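Local structure of mRNA interferase toxin YafQ (Escherichia coli, 4MMG) at residues A[70-74]-A[86-90]; A[5-9]-A[77-82]. The protein is the toxin of a type II toxin-antitoxin system, a ribosome-dependent mRNA endoribonuclease that cuts within lysine codons and blocks translation elongation. The protein carries 1 engineered substitution. One frame throughout, in Å; residues are numbered along the deposited sequence. Where two conformers were deposited one is given.

Contact 1: residues A[70-74]-A[86-90]; sequences DWILI and RTGTQ. Engineered in segment 86-90: Gln90 (natural residue His).
The open end of the antiparallel beta hairpin formed by strands 71-77 and 81-88 pairs Ile72 with Gly88 and Ile74 with Arg86, just where the chain turns into the C-terminal helix 90-94. Both are hydrogen-bonded pairs, and Leu73 and Thr87 form the non-hydrogen-bonded pair between them. The Ile72 N to Gly88 O bond is short and almost straight (2.8 Å), while Gly88 N returns a bond to Ile72 O.

That same carbonyl takes a second donor. Thr87 OG1, placed anti to its own backbone N (chi1 -170°), gives its proton to Ile72 O at 2.8 Å from well above the carbonyl plane, so one backbone oxygen is gripped by both an amide and a hydroxyl. The hydroxyl oxygen in turn lies at the edge of the Trp71 indole, near the ring plane, where it accepts a weak, bent bond from Trp71 NE1 (2.8 Å, 129°). Met29 and Leu32 of helix 29-40 pack against the same ring.

Where strand 81-88 gives way to the helix, Asp70, just ahead of strand 71-77, accepts from Gln90 N through OD1 (3.1 Å, 169°) on its syn side, and the other carboxylate oxygen, OD2, rests 3.6 Å from Thr89 CG2. Thr89 occupies the N-cap, its OG1 capping Ala92 N. Thus a side chain from the loop just before the neighbouring strand and the N-cap threonine both bind amides in the helix's first turn. Gln90 is an engineered replacement for the natural histidine, the inferred proton donor, and a sulfate lies about 4 Å from its side chain. This junction of hairpin and C-terminal helix belongs to the RelE-family toxin fold and carries the proposed catalytic position.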
# COMPACT_ATOMS: atom_id res chain seq x y z
N ASP A 70 2.05 12.12 4.45
CA ASP A 70 3.39 11.62 4.10
C ASP A 70 3.58 10.18 4.55
O ASP A 70 4.66 9.79 5.00
CB ASP A 70 4.48 12.53 4.68
CG ASP A 70 5.86 12.25 4.09
OD1 ASP A 70 5.95 11.88 2.90
OD2 ASP A 70 6.87 12.39 4.83
N TRP A 71 2.53 9.38 4.40
CA TRP A 71 2.64 7.94 4.60
C TRP A 71 1.88 7.27 3.48
O TRP A 71 0.65 7.35 3.41
CB TRP A 71 2.06 7.53 5.95
CG TRP A 71 2.23 6.07 6.30
CD1 TRP A 71 2.95 5.13 5.62
CD2 TRP A 71 1.68 5.40 7.45
NE1 TRP A 71 2.88 3.91 6.27
CE2 TRP A 71 2.11 4.06 7.39
CE3 TRP A 71 0.87 5.81 8.51
CZ2 TRP A 71 1.74 3.12 8.36
CZ3 TRP A 71 0.50 4.88 9.47
CH2 TRP A 71 0.94 3.55 9.39
N ILE A 72 2.63 6.63 2.58
CA ILE A 72 2.12 6.06 1.34
C ILE A 72 2.14 4.54 1.42
O ILE A 72 3.06 3.97 2.02
CB ILE A 72 3.05 6.43 0.18
CG1 ILE A 72 3.28 7.93 0.13
CG2 ILE A 72 2.50 5.91 -1.16
CD1 ILE A 72 2.08 8.63 -0.27
N LEU A 73 1.14 3.91 0.81
CA LEU A 73 1.17 2.48 0.52
C LEU A 73 1.26 2.30 -0.99
O LEU A 73 0.43 2.83 -1.72
CB LEU A 73 -0.10 1.81 1.03
CG LEU A 73 -0.28 0.36 0.55
CD1 LEU A 73 0.76 -0.53 1.19
CD2 LEU A 73 -1.68 -0.18 0.83
N ILE A 74 2.28 1.58 -1.44
CA ILE A 74 2.40 1.18 -2.84
C ILE A 74 2.00 -0.30 -2.92
O ILE A 74 2.54 -1.16 -2.20
CB ILE A 74 3.82 1.36 -3.40
CG1 ILE A 74 4.19 2.84 -3.45
CG2 ILE A 74 3.91 0.76 -4.80
CD1 ILE A 74 5.64 3.09 -3.88
N ARG A 86 5.39 -1.66 -0.94
CA ARG A 86 6.18 -0.82 -0.04
C ARG A 86 5.26 0.07 0.78
O ARG A 86 4.13 0.34 0.37
CB ARG A 86 7.15 0.08 -0.82
CG ARG A 86 8.35 -0.64 -1.42
CD ARG A 86 9.61 0.21 -1.36
NE ARG A 86 10.02 0.46 0.02
CZ ARG A 86 11.00 1.29 0.36
NH1 ARG A 86 11.66 1.96 -0.57
NH2 ARG A 86 11.30 1.47 1.64
N THR A 87 5.75 0.52 1.92
CA THR A 87 5.08 1.58 2.65
C THR A 87 6.09 2.48 3.36
O THR A 87 7.13 2.01 3.83
CB THR A 87 4.01 1.03 3.63
OG1 THR A 87 3.22 2.11 4.13
CG2 THR A 87 4.64 0.29 4.80
N GLY A 88 5.81 3.78 3.40
CA GLY A 88 6.71 4.72 4.03
C GLY A 88 6.46 6.13 3.54
O GLY A 88 5.39 6.43 3.02
N THR A 89 7.45 6.99 3.70
CA THR A 89 7.34 8.37 3.26
C THR A 89 7.43 8.44 1.74
O THR A 89 7.93 7.52 1.09
CB THR A 89 8.45 9.26 3.84
OG1 THR A 89 9.72 8.81 3.35
CG2 THR A 89 8.45 9.24 5.37
N GLN A 90 6.98 9.55 1.18
CA GLN A 90 7.12 9.77 -0.24
C GLN A 90 8.60 9.78 -0.65
O GLN A 90 8.97 9.22 -1.67
CB GLN A 90 6.45 11.08 -0.62
CG GLN A 90 6.42 11.34 -2.11
CD GLN A 90 5.46 12.45 -2.45
OE1 GLN A 90 4.26 12.22 -2.65
NE2 GLN A 90 5.97 13.67 -2.52

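Contact 2: residues A[5-9]-A[77-82]; sequences IQRDI and LTDKLL
Residues 7-9 run parallel to 80-82, joined by bonds from Asp8 N to Lys80 O (3.1 Å) and from Leu82 N to Asp8 O (3.2 Å). The pairing is loose. Lys80 O is shared: besides Asp8 N, it accepts from a water that also donates to Gln6 O and bridges the two segments next to the first backbone bond.

Arg7 is the residue most covered by the other segment. In the conformer described here, one of two for Arg7, its CG stands anti to the backbone N (chi1 178°) and the chain bends at chi3, which carries the aliphatic part past the backbone of Leu81 and turns the guanidinium onto the hairpin turn. There NE donates to Thr78 O (2.9 Å) in a bent bond, and NH2 adds a weak bond to the same oxygen. Leu77 CD1 sits over the centre of one guanidinium face, 3.4 Å from CZ of Arg7, and so covers that face, while Thr78 O approaches near the guanidinium's edge, tilted from its plane. NH2 is also 4.3 Å from Asp79 OD1, too far for a salt bridge but probably a mild electrostatic attraction.

The turn receiving the arginine is braced from within by an ST motif, Thr78 OG1 accepting from both Lys80 N and Leu81 N. Asp8 and Leu81 point the same way side by side, with Asp8 OD1 3.1 Å from Leu81 CB.

Strand 8-11 thereby adds to the outer side of strand 81-88, and the parallel pairing continues with a backbone bond between Leu82 and Glu10. Helix 29-40 packs over the face bearing Ile9 and Leu82 through Ile40, with Leu39 also touching Leu82, while Asn42 takes a hydrogen bond from Arg7 NH1.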
# COMPACT_ATOMS: atom_id res chain seq x y z
N ILE A 5 -10.32 -18.90 -11.07
CA ILE A 5 -9.36 -17.87 -10.65
C ILE A 5 -9.73 -17.25 -9.31
O ILE A 5 -10.79 -16.64 -9.16
CB ILE A 5 -9.26 -16.77 -11.73
N GLN A 6 -8.84 -17.40 -8.33
CA GLN A 6 -8.99 -16.73 -7.05
C GLN A 6 -7.82 -15.79 -6.86
O GLN A 6 -6.67 -16.19 -7.00
CB GLN A 6 -9.01 -17.74 -5.91
CG GLN A 6 -10.14 -18.74 -5.96
CD GLN A 6 -10.36 -19.41 -4.63
OE1 GLN A 6 -10.51 -18.75 -3.60
NE2 GLN A 6 -10.36 -20.74 -4.63
N ARG A 7 -8.13 -14.53 -6.54
CA ARG A 7 -7.09 -13.53 -6.28
C ARG A 7 -6.35 -13.87 -4.99
O ARG A 7 -6.97 -14.20 -3.98
CB ARG A 7 -7.70 -12.13 -6.19
CG ARG A 7 -6.70 -11.02 -5.87
CD ARG A 7 -7.40 -9.68 -5.63
NE ARG A 7 -7.88 -9.06 -6.86
CZ ARG A 7 -8.85 -8.14 -6.92
NH1 ARG A 7 -9.47 -7.72 -5.81
NH2 ARG A 7 -9.21 -7.64 -8.10
N ASP A 8 -5.03 -13.78 -5.03
CA ASP A 8 -4.22 -14.10 -3.86
C ASP A 8 -3.89 -12.85 -3.04
O ASP A 8 -4.33 -11.75 -3.36
CB ASP A 8 -2.96 -14.87 -4.27
CG ASP A 8 -1.85 -13.98 -4.84
OD1 ASP A 8 -2.03 -12.76 -5.02
OD2 ASP A 8 -0.77 -14.53 -5.12
N ILE A 9 -3.12 -13.02 -1.98
CA ILE A 9 -2.61 -11.87 -1.24
C ILE A 9 -1.12 -12.07 -1.14
O ILE A 9 -0.67 -13.16 -0.75
CB ILE A 9 -3.19 -11.78 0.17
CG1 ILE A 9 -4.71 -11.70 0.14
CG2 ILE A 9 -2.64 -10.54 0.88
CD1 ILE A 9 -5.35 -11.84 1.51
N LEU A 77 -2.63 -4.33 -7.86
CA LEU A 77 -3.91 -5.03 -7.85
C LEU A 77 -4.31 -5.42 -9.27
O LEU A 77 -4.53 -4.56 -10.13
CB LEU A 77 -5.00 -4.18 -7.20
CG LEU A 77 -6.37 -4.84 -7.10
CD1 LEU A 77 -6.32 -6.00 -6.13
CD2 LEU A 77 -7.40 -3.82 -6.65
N THR A 78 -4.38 -6.73 -9.50
CA THR A 78 -4.94 -7.26 -10.74
C THR A 78 -6.07 -8.23 -10.39
O THR A 78 -6.40 -8.41 -9.22
CB THR A 78 -3.88 -8.00 -11.56
OG1 THR A 78 -3.56 -9.24 -10.92
CG2 THR A 78 -2.62 -7.15 -11.72
N ASP A 79 -6.65 -8.86 -11.41
CA ASP A 79 -7.68 -9.86 -11.14
C ASP A 79 -7.09 -11.08 -10.42
O ASP A 79 -7.80 -11.78 -9.70
CB ASP A 79 -8.36 -10.31 -12.44
CG ASP A 79 -9.20 -9.21 -13.07
OD1 ASP A 79 -9.46 -8.19 -12.40
OD2 ASP A 79 -9.59 -9.37 -14.25
N LYS A 80 -5.79 -11.29 -10.59
CA LYS A 80 -5.11 -12.47 -10.05
C LYS A 80 -4.41 -12.24 -8.72
O LYS A 80 -4.21 -13.17 -7.94
CB LYS A 80 -4.08 -12.99 -11.06
CG LYS A 80 -4.68 -13.52 -12.34
CD LYS A 80 -3.62 -14.18 -13.20
CE LYS A 80 -4.21 -14.59 -14.54
NZ LYS A 80 -5.60 -15.08 -14.36
N LEU A 81 -4.01 -11.00 -8.45
CA LEU A 81 -3.20 -10.78 -7.26
C LEU A 81 -3.43 -9.43 -6.60
O LEU A 81 -3.76 -8.44 -7.27
CB LEU A 81 -1.71 -10.99 -7.56
CG LEU A 81 -0.93 -10.01 -8.45
CD1 LEU A 81 -0.46 -8.78 -7.67
CD2 LEU A 81 0.27 -10.72 -9.07
N LEU A 82 -3.28 -9.42 -5.28
CA LEU A 82 -3.12 -8.18 -4.54
C LEU A 82 -1.76 -8.29 -3.88
O LEU A 82 -1.52 -9.22 -3.11
CB LEU A 82 -4.20 -8.04 -3.47
CG LEU A 82 -3.95 -7.03 -2.35
CD1 LEU A 82 -3.83 -5.60 -2.88
CD2 LEU A 82 -5.08 -7.11 -1.32
O HOH W 1 -4.37 -15.78 -8.64

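Both contacts draw on strand 81-88, contact 1 near its end and contact 2 at its start, with centres 22 Å apart on opposite sides of the chain's centre. Contact 1 is partly buried and joins the strand to its antiparallel hairpin partner 71-77; contact 2 lies at the surface and joins it to the parallel outer strand 8-11. Helix 29-40 reaches side chains in both. Regular backbone pairing and a buried hydroxyl bonded to a backbone carbonyl and weakly to an indole mark the first, whereas looser pairing, a bridging water and an arginine reaching a turn carbonyl mark the second. Only contact 1 includes the proposed proton-donor position; contact 2 is structural packing away from it.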